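Local structure of N-acetyl-beta-D glucosaminidase (Rhizomucor miehei CAU432, 4ZM6) at residues I42-S46 with R47-T51; M116-S119 with K120-T124; Q348-D351 with L352-G356; D268-M272 with D273-E277. The protein hydrolyses, as expected of a family 3 glycosidase, N-acetyl-beta-D-glucosaminides and probably also acetylates glucosamine with acetyl-CoA through a fused GNAT region. All blocks are in the same frame, centred on the assembly; numbering follows the deposited sequence. Where two conformers were deposited one is given.

Contact 1. Residues I42-S46 with R47-T51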
ATOM      1  N   ILE A  42      -4.719  27.244  27.019  1.00 80.97           N
ATOM      2  CA  ILE A  42      -5.613  26.831  28.098  1.00 83.46           C
ATOM      3  C   ILE A  42      -6.290  25.532  27.686  1.00 86.25           C
ATOM      4  O   ILE A  42      -6.444  25.265  26.494  1.00 90.95           O
ATOM      5  CB  ILE A  42      -6.709  27.892  28.359  1.00 84.40           C
ATOM      6  CG1 ILE A  42      -6.087  29.269  28.642  1.00 85.18           C
ATOM      7  CG2 ILE A  42      -7.629  27.472  29.503  1.00 82.06           C
ATOM      8  CD1 ILE A  42      -5.219  29.328  29.883  1.00 85.52           C
ATOM      9  N   ILE A  43      -6.690  24.730  28.672  1.00 87.97           N
ATOM     10  CA  ILE A  43      -7.511  23.537  28.432  1.00 87.65           C
ATOM     11  C   ILE A  43      -8.746  23.572  29.332  1.00 83.17           C
ATOM     12  O   ILE A  43      -8.670  23.994  30.485  1.00 84.09           O
ATOM     13  CB  ILE A  43      -6.713  22.219  28.632  1.00 90.48           C
ATOM     14  CG1 ILE A  43      -7.643  21.001  28.512  1.00 94.48           C
ATOM     15  CG2 ILE A  43      -5.981  22.211  29.968  1.00 90.00           C
ATOM     16  CD1 ILE A  43      -6.926  19.676  28.348  1.00 95.15           C
ATOM     17  N   LEU A  44      -9.877  23.129  28.791  1.00 79.01           N
ATOM     18  CA  LEU A  44     -11.157  23.177  29.492  1.00 77.46           C
ATOM     19  C   LEU A  44     -11.799  21.794  29.605  1.00 78.34           C
ATOM     20  O   LEU A  44     -11.540  20.902  28.790  1.00 80.82           O
ATOM     21  CB  LEU A  44     -12.114  24.118  28.759  1.00 77.69           C
ATOM     22  CG  LEU A  44     -11.616  25.536  28.456  1.00 76.35           C
ATOM     23  CD1 LEU A  44     -12.689  26.308  27.704  1.00 75.52           C
ATOM     24  CD2 LEU A  44     -11.230  26.267  29.730  1.00 76.30           C
ATOM     25  N   PHE A  45     -12.638  21.627  30.625  1.00 77.55           N
ATOM     26  CA  PHE A  45     -13.374  20.382  30.852  1.00 78.30           C
ATOM     27  C   PHE A  45     -14.835  20.716  31.146  1.00 79.05           C
ATOM     28  O   PHE A  45     -15.195  21.890  31.198  1.00 80.90           O
ATOM     29  CB  PHE A  45     -12.764  19.620  32.027  1.00 78.30           C
ATOM     30  CG  PHE A  45     -11.350  19.167  31.794  1.00 79.04           C
ATOM     31  CD1 PHE A  45     -10.286  20.051  31.949  1.00 78.58           C
ATOM     32  CD2 PHE A  45     -11.081  17.851  31.435  1.00 80.05           C
ATOM     33  CE1 PHE A  45      -8.983  19.633  31.736  1.00 80.23           C
ATOM     34  CE2 PHE A  45      -9.779  17.427  31.225  1.00 80.64           C
ATOM     35  CZ  PHE A  45      -8.730  18.318  31.375  1.00 81.83           C
ATOM     36  N   SER A  46     -15.672  19.698  31.353  1.00 80.28           N
ATOM     37  CA  SER A  46     -17.091  19.918  31.686  1.00 81.66           C
ATOM     38  C   SER A  46     -17.289  20.810  32.922  1.00 85.43           C
ATOM     39  O   SER A  46     -18.285  21.531  33.011  1.00 85.67           O
ATOM     40  CB  SER A  46     -17.819  18.590  31.884  1.00 79.83           C
ATOM     41  OG  SER A  46     -17.508  17.686  30.841  1.00 78.46           O
ATOM     42  N   ARG A  47     -16.347  20.749  33.866  0.50 86.69           N
ATOM     43  CA  ARG A  47     -16.309  21.665  35.007  0.50 86.79           C
ATOM     44  C   ARG A  47     -16.458  23.117  34.552  0.50 90.15           C
ATOM     45  O   ARG A  47     -17.211  23.890  35.148  0.50 93.00           O
ATOM     46  CB  ARG A  47     -14.977  21.521  35.754  0.50 84.28           C
ATOM     47  CG  ARG A  47     -14.377  20.126  35.699  0.50 82.41           C
ATOM     48  CD  ARG A  47     -12.880  20.189  35.446  0.50 79.90           C
ATOM     49  NE  ARG A  47     -12.101  20.376  36.661  0.50 78.66           N
ATOM     50  CZ  ARG A  47     -10.852  20.826  36.675  0.50 78.35           C
ATOM     51  NH1 ARG A  47     -10.247  21.144  35.538  0.50 77.24           N
ATOM     52  NH2 ARG A  47     -10.211  20.964  37.825  0.50 79.24           N
ATOM     53  N   ASN A  48     -15.744  23.471  33.485  1.00 91.96           N
ATOM     54  CA  ASN A  48     -15.727  24.843  32.967  1.00 94.20           C
ATOM     55  C   ASN A  48     -16.852  25.160  31.975  1.00 94.07           C
ATOM     56  O   ASN A  48     -17.239  26.321  31.827  1.00 93.94           O
ATOM     57  CB  ASN A  48     -14.362  25.141  32.332  1.00 95.77           C
ATOM     58  CG  ASN A  48     -13.195  24.688  33.202  1.00 98.15           C
ATOM     59  OD1 ASN A  48     -12.216  24.132  32.703  1.00100.91           O
ATOM     60  ND2 ASN A  48     -13.303  24.909  34.509  1.00 99.56           N
ATOM     61  N   ILE A  49     -17.372  24.138  31.297  1.00 95.78           N
ATOM     62  CA  ILE A  49     -18.472  24.331  30.348  1.00 98.56           C
ATOM     63  C   ILE A  49     -19.781  24.478  31.123  1.00 97.50           C
ATOM     64  O   ILE A  49     -20.435  23.487  31.457  1.00 93.11           O
ATOM     65  CB  ILE A  49     -18.551  23.194  29.287  1.00 98.18           C
ATOM     66  CG1 ILE A  49     -17.541  23.441  28.158  1.00 97.64           C
ATOM     67  CG2 ILE A  49     -19.935  23.102  28.642  1.00 96.74           C
ATOM     68  CD1 ILE A  49     -16.091  23.514  28.587  1.00 95.96           C
ATOM     69  N   ALA A  50     -20.141  25.728  31.419  1.00 97.03           N
ATOM     70  CA  ALA A  50     -21.426  26.024  32.036  1.00 94.02           C
ATOM     71  C   ALA A  50     -22.504  25.829  30.988  1.00 90.56           C
ATOM     72  O   ALA A  50     -23.295  24.887  31.065  1.00 87.56           O
ATOM     73  CB  ALA A  50     -21.461  27.444  32.585  1.00 95.09           C
ATOM     74  N   THR A  51     -22.500  26.712  29.991  1.00 89.84           N
ATOM     75  CA  THR A  51     -23.511  26.719  28.936  1.00 88.69           C
ATOM     76  C   THR A  51     -23.139  27.832  27.936  1.00 87.98           C
ATOM     77  O   THR A  51     -22.437  28.782  28.310  1.00 86.86           O
ATOM     78  CB  THR A  51     -24.944  26.875  29.526  1.00 88.59           C
ATOM     79  OG1 THR A  51     -25.829  25.933  28.903  1.00 85.63           O
ATOM     80  CG2 THR A  51     -25.495  28.311  29.396  1.00 88.61           C
TER

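Contact 2. Residues M116-S119 with K120-T124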
ATOM      1  N   MET A 116     -16.437  18.648  11.089  1.00 54.15           N
ATOM      2  CA  MET A 116     -16.723  19.988  10.587  1.00 53.70           C
ATOM      3  C   MET A 116     -17.799  20.641  11.441  1.00 53.00           C
ATOM      4  O   MET A 116     -17.633  21.774  11.892  1.00 53.54           O
ATOM      5  CB  MET A 116     -17.198  19.936   9.134  1.00 55.57           C
ATOM      6  CG  MET A 116     -16.138  19.495   8.142  1.00 57.01           C
ATOM      7  SD  MET A 116     -16.809  19.321   6.479  1.00 57.96           S
ATOM      8  CE  MET A 116     -16.736  21.030   5.948  1.00 57.58           C
ATOM      9  N   ALA A 117     -18.893  19.914  11.653  1.00 51.93           N
ATOM     10  CA  ALA A 117     -20.006  20.373  12.486  1.00 52.03           C
ATOM     11  C   ALA A 117     -19.566  20.732  13.908  1.00 55.22           C
ATOM     12  O   ALA A 117     -20.030  21.724  14.475  1.00 58.49           O
ATOM     13  CB  ALA A 117     -21.089  19.311  12.534  1.00 51.14           C
ATOM     14  N   ILE A 118     -18.673  19.925  14.474  1.00 55.00           N
ATOM     15  CA  ILE A 118     -18.176  20.151  15.828  1.00 53.84           C
ATOM     16  C   ILE A 118     -17.251  21.356  15.876  1.00 53.94           C
ATOM     17  O   ILE A 118     -17.346  22.166  16.793  1.00 57.02           O
ATOM     18  CB  ILE A 118     -17.462  18.893  16.384  1.00 53.25           C
ATOM     19  CG1 ILE A 118     -18.500  17.838  16.779  1.00 53.98           C
ATOM     20  CG2 ILE A 118     -16.560  19.224  17.570  1.00 52.36           C
ATOM     21  CD1 ILE A 118     -19.441  18.252  17.897  1.00 54.31           C
ATOM     22  N   SER A 119     -16.358  21.475  14.902  1.00 53.77           N
ATOM     23  CA  SER A 119     -15.406  22.591  14.892  1.00 55.51           C
ATOM     24  C   SER A 119     -16.132  23.934  14.782  1.00 56.90           C
ATOM     25  O   SER A 119     -15.736  24.911  15.413  1.00 55.93           O
ATOM     26  CB  SER A 119     -14.365  22.426  13.773  1.00 53.83           C
ATOM     27  OG  SER A 119     -14.952  21.906  12.598  1.00 53.54           O
ATOM     28  N   LYS A 120     -17.201  23.962  13.990  1.00 60.70           N
ATOM     29  CA  LYS A 120     -18.055  25.144  13.864  1.00 63.81           C
ATOM     30  C   LYS A 120     -18.583  25.554  15.239  1.00 63.82           C
ATOM     31  O   LYS A 120     -18.438  26.705  15.645  1.00 62.57           O
ATOM     32  CB  LYS A 120     -19.225  24.847  12.916  1.00 65.85           C
ATOM     33  CG  LYS A 120     -19.946  26.065  12.355  1.00 68.74           C
ATOM     34  CD  LYS A 120     -21.139  25.621  11.511  1.00 72.61           C
ATOM     35  CE  LYS A 120     -21.491  26.606  10.402  1.00 74.48           C
ATOM     36  NZ  LYS A 120     -22.201  27.816  10.900  1.00 75.73           N
ATOM     37  N   GLU A 121     -19.171  24.594  15.954  1.00 64.40           N
ATOM     38  CA  GLU A 121     -19.695  24.832  17.297  1.00 63.63           C
ATOM     39  C   GLU A 121     -18.599  25.296  18.256  1.00 63.62           C
ATOM     40  O   GLU A 121     -18.757  26.304  18.935  1.00 65.68           O
ATOM     41  CB  GLU A 121     -20.390  23.580  17.848  1.00 62.55           C
ATOM     42  CG  GLU A 121     -21.727  23.281  17.180  1.00 63.82           C
ATOM     43  CD  GLU A 121     -22.542  22.207  17.889  1.00 63.81           C
ATOM     44  OE1 GLU A 121     -22.139  21.756  18.984  1.00 61.80           O
ATOM     45  OE2 GLU A 121     -23.596  21.808  17.342  1.00 62.89           O
ATOM     46  N   LEU A 122     -17.490  24.571  18.297  1.00 63.65           N
ATOM     47  CA  LEU A 122     -16.375  24.932  19.170  1.00 66.12           C
ATOM     48  C   LEU A 122     -15.812  26.324  18.871  1.00 66.82           C
ATOM     49  O   LEU A 122     -15.475  27.065  19.791  1.00 66.41           O
ATOM     50  CB  LEU A 122     -15.254  23.891  19.069  1.00 68.04           C
ATOM     51  CG  LEU A 122     -15.514  22.524  19.708  1.00 68.42           C
ATOM     52  CD1 LEU A 122     -14.435  21.537  19.298  1.00 69.08           C
ATOM     53  CD2 LEU A 122     -15.575  22.628  21.222  1.00 69.64           C
ATOM     54  N   LEU A 123     -15.717  26.678  17.594  1.00 68.82           N
ATOM     55  CA  LEU A 123     -15.110  27.954  17.201  1.00 70.74           C
ATOM     56  C   LEU A 123     -15.958  29.162  17.592  1.00 70.26           C
ATOM     57  O   LEU A 123     -15.411  30.196  17.979  1.00 69.67           O
ATOM     58  CB  LEU A 123     -14.819  27.983  15.695  1.00 73.07           C
ATOM     59  CG  LEU A 123     -14.000  29.173  15.170  1.00 74.03           C
ATOM     60  CD1 LEU A 123     -12.700  29.352  15.941  1.00 73.97           C
ATOM     61  CD2 LEU A 123     -13.711  29.012  13.686  1.00 75.79           C
ATOM     62  N   THR A 124     -17.280  29.039  17.491  1.00 69.20           N
ATOM     63  CA  THR A 124     -18.171  30.128  17.887  1.00 71.08           C
ATOM     64  C   THR A 124     -18.103  30.361  19.401  1.00 73.15           C
ATOM     65  O   THR A 124     -18.180  31.502  19.860  1.00 72.49           O
ATOM     66  CB  THR A 124     -19.632  29.868  17.474  1.00 71.63           C
ATOM     67  OG1 THR A 124     -20.102  28.675  18.106  1.00 75.33           O
ATOM     68  CG2 THR A 124     -19.760  29.730  15.960  1.00 70.24           C
TER

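Contact 3. Residues Q348-D351 with L352-G356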
ATOM      1  N   GLN A 348     -13.582  39.576  18.685  1.00106.97           N
ATOM      2  CA  GLN A 348     -14.893  39.980  18.160  1.00108.55           C
ATOM      3  C   GLN A 348     -16.044  39.100  18.643  1.00107.94           C
ATOM      4  O   GLN A 348     -17.128  39.610  18.927  1.00111.10           O
ATOM      5  CB  GLN A 348     -14.886  40.008  16.626  1.00108.22           C
ATOM      6  CG  GLN A 348     -14.314  41.288  16.031  1.00109.15           C
ATOM      7  CD  GLN A 348     -14.169  41.232  14.520  1.00108.61           C
ATOM      8  OE1 GLN A 348     -14.449  40.211  13.889  1.00109.15           O
ATOM      9  NE2 GLN A 348     -13.727  42.337  13.930  1.00107.66           N
ATOM     10  N   GLN A 349     -15.805  37.790  18.736  1.00104.41           N
ATOM     11  CA  GLN A 349     -16.846  36.819  19.096  1.00104.22           C
ATOM     12  C   GLN A 349     -17.937  36.767  18.012  1.00102.36           C
ATOM     13  O   GLN A 349     -18.214  37.764  17.341  1.00105.54           O
ATOM     14  CB  GLN A 349     -17.401  37.097  20.515  1.00105.14           C
ATOM     15  CG  GLN A 349     -18.872  36.761  20.763  1.00109.48           C
ATOM     16  CD  GLN A 349     -19.808  37.933  20.487  1.00111.98           C
ATOM     17  OE1 GLN A 349     -19.713  38.978  21.131  1.00113.49           O
ATOM     18  NE2 GLN A 349     -20.723  37.756  19.536  1.00110.93           N
ATOM     19  N   ALA A 350     -18.529  35.591  17.828  1.00 96.02           N
ATOM     20  CA  ALA A 350     -19.582  35.400  16.837  1.00 93.08           C
ATOM     21  C   ALA A 350     -20.930  35.237  17.525  1.00 90.92           C
ATOM     22  O   ALA A 350     -21.000  34.893  18.708  1.00 85.96           O
ATOM     23  CB  ALA A 350     -19.276  34.189  15.972  1.00 93.89           C
ATOM     24  N   ASP A 351     -22.001  35.485  16.776  1.00 89.71           N
ATOM     25  CA  ASP A 351     -23.350  35.381  17.317  1.00 91.07           C
ATOM     26  C   ASP A 351     -23.656  33.932  17.692  1.00 92.45           C
ATOM     27  O   ASP A 351     -23.177  33.002  17.047  1.00 96.87           O
ATOM     28  CB  ASP A 351     -24.372  35.900  16.302  1.00 91.73           C
ATOM     29  CG  ASP A 351     -25.722  36.219  16.929  1.00 94.57           C
ATOM     30  OD1 ASP A 351     -25.923  35.954  18.136  1.00 96.07           O
ATOM     31  OD2 ASP A 351     -26.593  36.742  16.201  1.00 97.60           O
ATOM     32  N   LEU A 352     -24.459  33.754  18.733  1.00 92.54           N
ATOM     33  CA  LEU A 352     -24.780  32.424  19.249  1.00 94.71           C
ATOM     34  C   LEU A 352     -25.539  31.546  18.239  1.00 96.06           C
ATOM     35  O   LEU A 352     -25.466  30.318  18.310  1.00 94.56           O
ATOM     36  CB  LEU A 352     -25.597  32.550  20.540  1.00 97.82           C
ATOM     37  CG  LEU A 352     -25.577  31.346  21.485  1.00 99.88           C
ATOM     38  CD1 LEU A 352     -24.203  31.196  22.126  1.00 99.08           C
ATOM     39  CD2 LEU A 352     -26.661  31.487  22.549  1.00102.29           C
ATOM     40  N   LYS A 353     -26.256  32.173  17.306  1.00 98.00           N
ATOM     41  CA  LYS A 353     -27.044  31.446  16.307  1.00 99.14           C
ATOM     42  C   LYS A 353     -26.205  30.925  15.137  1.00 98.33           C
ATOM     43  O   LYS A 353     -26.716  30.172  14.308  1.00 97.72           O
ATOM     44  CB  LYS A 353     -28.177  32.322  15.762  1.00102.60           C
ATOM     45  CG  LYS A 353     -29.157  32.817  16.819  1.00107.03           C
ATOM     46  CD  LYS A 353     -28.948  34.290  17.150  1.00109.90           C
ATOM     47  CE  LYS A 353     -29.637  34.684  18.447  1.00109.63           C
ATOM     48  NZ  LYS A 353     -29.353  36.101  18.805  1.00109.34           N
ATOM     49  N   THR A 354     -24.934  31.325  15.067  1.00 98.59           N
ATOM     50  CA  THR A 354     -24.023  30.843  14.020  1.00 97.81           C
ATOM     51  C   THR A 354     -23.439  29.447  14.313  1.00 97.75           C
ATOM     52  O   THR A 354     -22.669  28.917  13.511  1.00103.15           O
ATOM     53  CB  THR A 354     -22.871  31.840  13.753  1.00 96.39           C
ATOM     54  OG1 THR A 354     -22.057  31.981  14.923  1.00 93.99           O
ATOM     55  CG2 THR A 354     -23.422  33.202  13.344  1.00 96.40           C
ATOM     56  N   MET A 355     -23.784  28.868  15.461  1.00 95.91           N
ATOM     57  CA  MET A 355     -23.640  27.429  15.665  1.00 92.63           C
ATOM     58  C   MET A 355     -24.684  26.773  14.785  1.00 89.67           C
ATOM     59  O   MET A 355     -25.830  27.227  14.738  1.00 95.88           O
ATOM     60  CB  MET A 355     -23.919  27.043  17.116  1.00 93.40           C
ATOM     61  CG  MET A 355     -22.919  27.590  18.116  1.00 94.35           C
ATOM     62  SD  MET A 355     -23.124  26.891  19.766  1.00 95.85           S
ATOM     63  CE  MET A 355     -24.879  27.141  20.033  1.00 95.59           C
ATOM     64  N   GLY A 356     -24.315  25.701  14.099  1.00 81.89           N
ATOM     65  CA  GLY A 356     -25.261  25.027  13.213  1.00 79.31           C
ATOM     66  C   GLY A 356     -26.276  24.177  13.955  1.00 77.71           C
ATOM     67  O   GLY A 356     -26.626  23.098  13.488  1.00 80.34           O
TER

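Contact 4. Residues D268-M272 with D273-E277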
ATOM      1  N   ASP A 268       0.254  14.120  26.821  1.00 68.28           N
ATOM      2  CA  ASP A 268      -1.028  13.906  27.478  1.00 70.52           C
ATOM      3  C   ASP A 268      -0.910  14.521  28.881  1.00 76.92           C
ATOM      4  O   ASP A 268       0.194  14.886  29.311  1.00 78.72           O
ATOM      5  CB  ASP A 268      -1.349  12.404  27.537  1.00 68.68           C
ATOM      6  CG  ASP A 268      -2.817  12.114  27.840  1.00 67.16           C
ATOM      7  OD1 ASP A 268      -3.581  13.058  28.127  1.00 70.70           O
ATOM      8  OD2 ASP A 268      -3.212  10.931  27.793  1.00 64.13           O
ATOM      9  N   CYS A 269      -2.039  14.650  29.578  1.00 82.62           N
ATOM     10  CA  CYS A 269      -2.075  15.247  30.924  1.00 88.67           C
ATOM     11  C   CYS A 269      -0.971  14.701  31.836  1.00 86.42           C
ATOM     12  O   CYS A 269      -0.942  13.503  32.141  1.00 83.63           O
ATOM     13  CB  CYS A 269      -3.449  15.007  31.578  1.00 93.28           C
ATOM     14  SG  CYS A 269      -3.820  16.067  33.001  1.00 95.83           S
ATOM     15  N   LEU A 270      -0.078  15.587  32.276  1.00 84.14           N
ATOM     16  CA  LEU A 270       1.025  15.204  33.161  1.00 85.36           C
ATOM     17  C   LEU A 270       0.598  14.931  34.615  1.00 89.80           C
ATOM     18  O   LEU A 270       1.444  14.650  35.460  1.00 90.85           O
ATOM     19  CB  LEU A 270       2.119  16.280  33.149  1.00 84.01           C
ATOM     20  CG  LEU A 270       2.894  16.464  31.844  1.00 83.95           C
ATOM     21  CD1 LEU A 270       3.783  17.693  31.924  1.00 83.68           C
ATOM     22  CD2 LEU A 270       3.724  15.230  31.527  1.00 85.08           C
ATOM     23  N   GLU A 271      -0.698  15.017  34.909  1.00 95.45           N
ATOM     24  CA  GLU A 271      -1.206  14.759  36.258  1.00 99.04           C
ATOM     25  C   GLU A 271      -1.838  13.376  36.412  1.00 99.12           C
ATOM     26  O   GLU A 271      -2.312  13.031  37.493  1.00 98.76           O
ATOM     27  CB  GLU A 271      -2.210  15.842  36.660  1.00102.46           C
ATOM     28  CG  GLU A 271      -1.591  17.230  36.779  1.00104.50           C
ATOM     29  CD  GLU A 271      -2.511  18.242  37.441  1.00105.90           C
ATOM     30  OE1 GLU A 271      -3.545  17.839  38.019  1.00107.15           O
ATOM     31  OE2 GLU A 271      -2.197  19.451  37.380  1.00103.61           O
ATOM     32  N   MET A 272      -1.846  12.585  35.342  1.00101.06           N
ATOM     33  CA  MET A 272      -2.297  11.197  35.425  1.00100.02           C
ATOM     34  C   MET A 272      -1.267  10.412  36.229  1.00102.69           C
ATOM     35  O   MET A 272      -0.093  10.801  36.304  1.00103.31           O
ATOM     36  CB  MET A 272      -2.460  10.590  34.031  1.00 98.12           C
ATOM     37  CG  MET A 272      -3.522  11.272  33.178  1.00 97.00           C
ATOM     38  SD  MET A 272      -3.248  11.071  31.407  1.00 91.22           S
ATOM     39  CE  MET A 272      -4.031   9.492  31.104  1.00 88.28           C
ATOM     40  N   ASP A 273      -1.704   9.311  36.831  1.00102.98           N
ATOM     41  CA  ASP A 273      -0.836   8.538  37.724  1.00104.85           C
ATOM     42  C   ASP A 273       0.352   7.900  37.000  1.00103.14           C
ATOM     43  O   ASP A 273       1.397   7.667  37.608  1.00106.33           O
ATOM     44  CB  ASP A 273      -1.635   7.463  38.477  1.00104.54           C
ATOM     45  CG  ASP A 273      -2.604   8.054  39.501  1.00102.47           C
ATOM     46  OD1 ASP A 273      -2.301   9.120  40.085  1.00 99.10           O
ATOM     47  OD2 ASP A 273      -3.667   7.438  39.728  1.00 95.92           O
ATOM     48  N   ALA A 274       0.194   7.635  35.706  1.00100.24           N
ATOM     49  CA  ALA A 274       1.270   7.066  34.892  1.00 95.20           C
ATOM     50  C   ALA A 274       2.541   7.924  34.867  1.00 91.50           C
ATOM     51  O   ALA A 274       3.632   7.395  34.670  1.00 87.13           O
ATOM     52  CB  ALA A 274       0.775   6.815  33.475  1.00 95.06           C
ATOM     53  N   VAL A 275       2.402   9.236  35.044  1.00 92.28           N
ATOM     54  CA  VAL A 275       3.566  10.119  35.145  1.00 97.14           C
ATOM     55  C   VAL A 275       3.681  10.827  36.497  1.00102.88           C
ATOM     56  O   VAL A 275       4.771  11.269  36.858  1.00112.61           O
ATOM     57  CB  VAL A 275       3.579  11.177  34.022  1.00 98.36           C
ATOM     58  CG1 VAL A 275       2.771  12.398  34.419  1.00 98.78           C
ATOM     59  CG2 VAL A 275       5.004  11.589  33.681  1.00 98.71           C
ATOM     60  N   LYS A 276       2.573  10.963  37.228  1.00103.29           N
ATOM     61  CA  LYS A 276       2.604  11.589  38.556  1.00105.97           C
ATOM     62  C   LYS A 276       3.163  10.635  39.615  1.00104.90           C
ATOM     63  O   LYS A 276       3.801  11.076  40.574  1.00 99.14           O
ATOM     64  CB  LYS A 276       1.204  12.067  38.966  1.00105.58           C
ATOM     65  CG  LYS A 276       1.147  12.771  40.323  1.00104.88           C
ATOM     66  CD  LYS A 276      -0.252  13.259  40.671  1.00101.76           C
ATOM     67  CE  LYS A 276      -1.212  12.098  40.902  1.00 98.70           C
ATOM     68  NZ  LYS A 276      -2.523  12.547  41.440  1.00 96.68           N
ATOM     69  N   GLU A 277       2.914   9.336  39.440  1.00104.39           N
ATOM     70  CA  GLU A 277       3.388   8.315  40.380  1.00104.40           C
ATOM     71  C   GLU A 277       4.690   7.636  39.928  1.00104.24           C
ATOM     72  O   GLU A 277       5.137   6.683  40.568  1.00104.33           O
ATOM     73  CB  GLU A 277       2.303   7.255  40.619  1.00103.73           C
ATOM     74  CG  GLU A 277       0.906   7.801  40.901  1.00105.25           C
ATOM     75  CD  GLU A 277       0.835   8.688  42.136  1.00107.60           C
ATOM     76  OE1 GLU A 277       0.297   8.238  43.171  1.00106.52           O
ATOM     77  OE2 GLU A 277       1.311   9.839  42.075  1.00109.94           O
TER

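Contact 1. Residues I42-S46 with R47-T51
Asn-48 binds the backbone of Phe-45 through both its own N-H and its side-chain OD1, where strand 41-44 of the family 3 TIM-barrel-type domain runs into a tight turn, the start of the beta-alpha connection to helix 52-68. Backbone bonds set the turn. Phe-45 O accepts two N-H groups: Asn-48 N at 2.8 Å, from above the carbonyl plane, and Ile-49 N at 3.1 Å, lying in that plane. The i+3 bond closes a beta turn and the i+4 bond adds a helix-like step, so one carbonyl takes two of the bonds that hold the bend. The amide of Asn-48 supplies the side-chain polar contact. With CG beside its own backbone N (chi1 -46°), the group folds back toward the strand, and OD1 receives Phe-45 N at 3.3 Å, again with the donor above the carbonyl plane. ND2 is held by the backbone oxygens of Phe-21 and Gly-23, next to the neighbouring strand 17-19; both ends of this buried amide are therefore used, and its rotation is fixed. Van der Waals contacts complete the turn. Phe-45 and Arg-47 lie side by side and point the same way, Phe-45 CB 3.5 Å from Arg-47 CD, a tentative pairing that describes one of two conformers. The Phe-45 ring also meets the His-300 ring. Leu-44 CD2 neighbours Asn-48 OD1 at 3.8 Å, and the apolar contact is Leu-44 CB against Ile-49 CD1 at 4.0 Å.

Contact 2. Residues M116-S119 with K120-T124
Ile-118 O receives Leu-122 N at 2.8 Å in an almost straight bond (174° at the hydrogen), one rung of the i to i+4 ladder of alpha-helix 108-125 in the family 3 barrel domain. The donor lies nearly along the C=O axis. Leu-123 N reaches Ser-119 O at the same length with a more bent approach, and Lys-120 N bonds Met-116 O at 3.1 Å; the bond from Glu-121 N to Ala-117 O is weak. On a buried face of the helix Ile-118 and Leu-122, one turn apart, lay their side chains obliquely across each other. Ile-118 CG2 stands opposite the backbone N, which directs this methyl along the helix to Leu-122 CD1, 3.6 Å away. Ser-119 turns OG back over the preceding turn (chi1 39°), where the backbone oxygen of Ala-115 is its stronger partner and Met-116 O also lies near. The charged side chains leave the helix toward other parts of the fold. Glu-121 runs extended beyond CG, and its OE2 is gripped by Thr-94 OG1 and by His-360 ND1 on helix 357-368, which holds the buried carboxylate in place. Lys-120 bends only at its last torsion and carries NZ to the backbone oxygen of Thr-354, tying helix 108-125 to the loop before helix 357-368. One turn after Lys-120, Thr-124 OG1 donates to Glu-121 O at 2.8 Å.

Contact 3. Residues Q348-D351 with L352-G356
Thr-354 points its side chain back at Asp-351, and the pair closes a beta turn, close to type I in the backbone angles of Leu-352 and Lys-353, within the loop joining helices 343-348 and 357-368. Asp-351 O accepts from both the backbone N-H and the hydroxyl of Thr-354. OG1 comes in the carbonyl plane at 2.6 Å, whereas Thr-354 N comes from above that plane at 3.1 Å, so the two donors share one oxygen from different directions. OG1 sits between the threonine's own N and carbonyl carbon (chi1 63°), which brings it onto the same acceptor as the N-H. The methyl, CG2, lies beside Asp-351 CB at 4.1 Å. On the carboxylate side, Asp-351 and Lys-353 pass at a slant: the lysine chain bends at chi2 (105°), and its CD crosses near both carboxylate oxygens before NZ forms a weak salt bridge to OD1 at 3.5 Å. OD1 also faces Leu-352 N, a weak, strongly bent bond. Both members of the ion pair are exposed. Leu-352 instead turns to Pro-52 and Gln-56 of helix 52-68. Ahead of the turn, Gln-349 leaves the helix with positive phi, and its NE2 sits above the carbonyl plane of Ala-350, 3.0 Å from that residue's O.

Contact 4. Residues D268-M272 with D273-E277
Met-272 O accepts two backbone donors of the following helical turn. Lys-276 N lies in the carbonyl plane at 2.8 Å, and Val-275 N comes from above it at 3.2 Å. Met-272 occupies the N-cap position of the short helix 273-276, and Glu-277 N bonds Asp-273 O one residue further on. Just upstream, Asp-268 OD1 is met by Cys-269 N at 2.6 Å, from above the carboxylate plane. Lys-276 CG lies opposite the backbone N (chi1 -178°) and the chain then bends at chi3, so that CE passes 3.7 Å from Glu-271 O; NZ makes a long ion pair with Asp-273 OD1. Glu-271 has its own partner, with OE1 held by Thr-301 OG1. Between the two segments the apolar contact is Leu-270 with Val-275, doubtful in detail because Val-275 CG1 sits too close to Leu-270 O; Leu-270 also lies against Ala-296 and Ala-285. A type I beta turn, Cys-269 to Met-272, its closing bond weak, leads from strand 264-267 straight into a helical turn, a strand-to-helix connection of the kind found after the strands of a TIM-barrel-type domain.

Along the chain the order is 1, 2, 4, 3; contacts 1, 2 and 4 belong to the barrel domain, and contact 3 packs on its helix 108-125. Contacts 1 and 4 both leave barrel-domain strands, 41-44 and 264-267, with centres about 20 Å apart; Phe-45 and Glu-271 each reach His-300, in the loop after strand 296-298. Contacts 2 and 3 are the close pair, centres about 10 Å apart and touching, so the 348-356 loop is fastened onto that helix. Contacts 3 and 4 lie farthest apart, about 36 Å between centres. All four are local turns or helix rungs, and none adjoins the acetyl-CoA pocket.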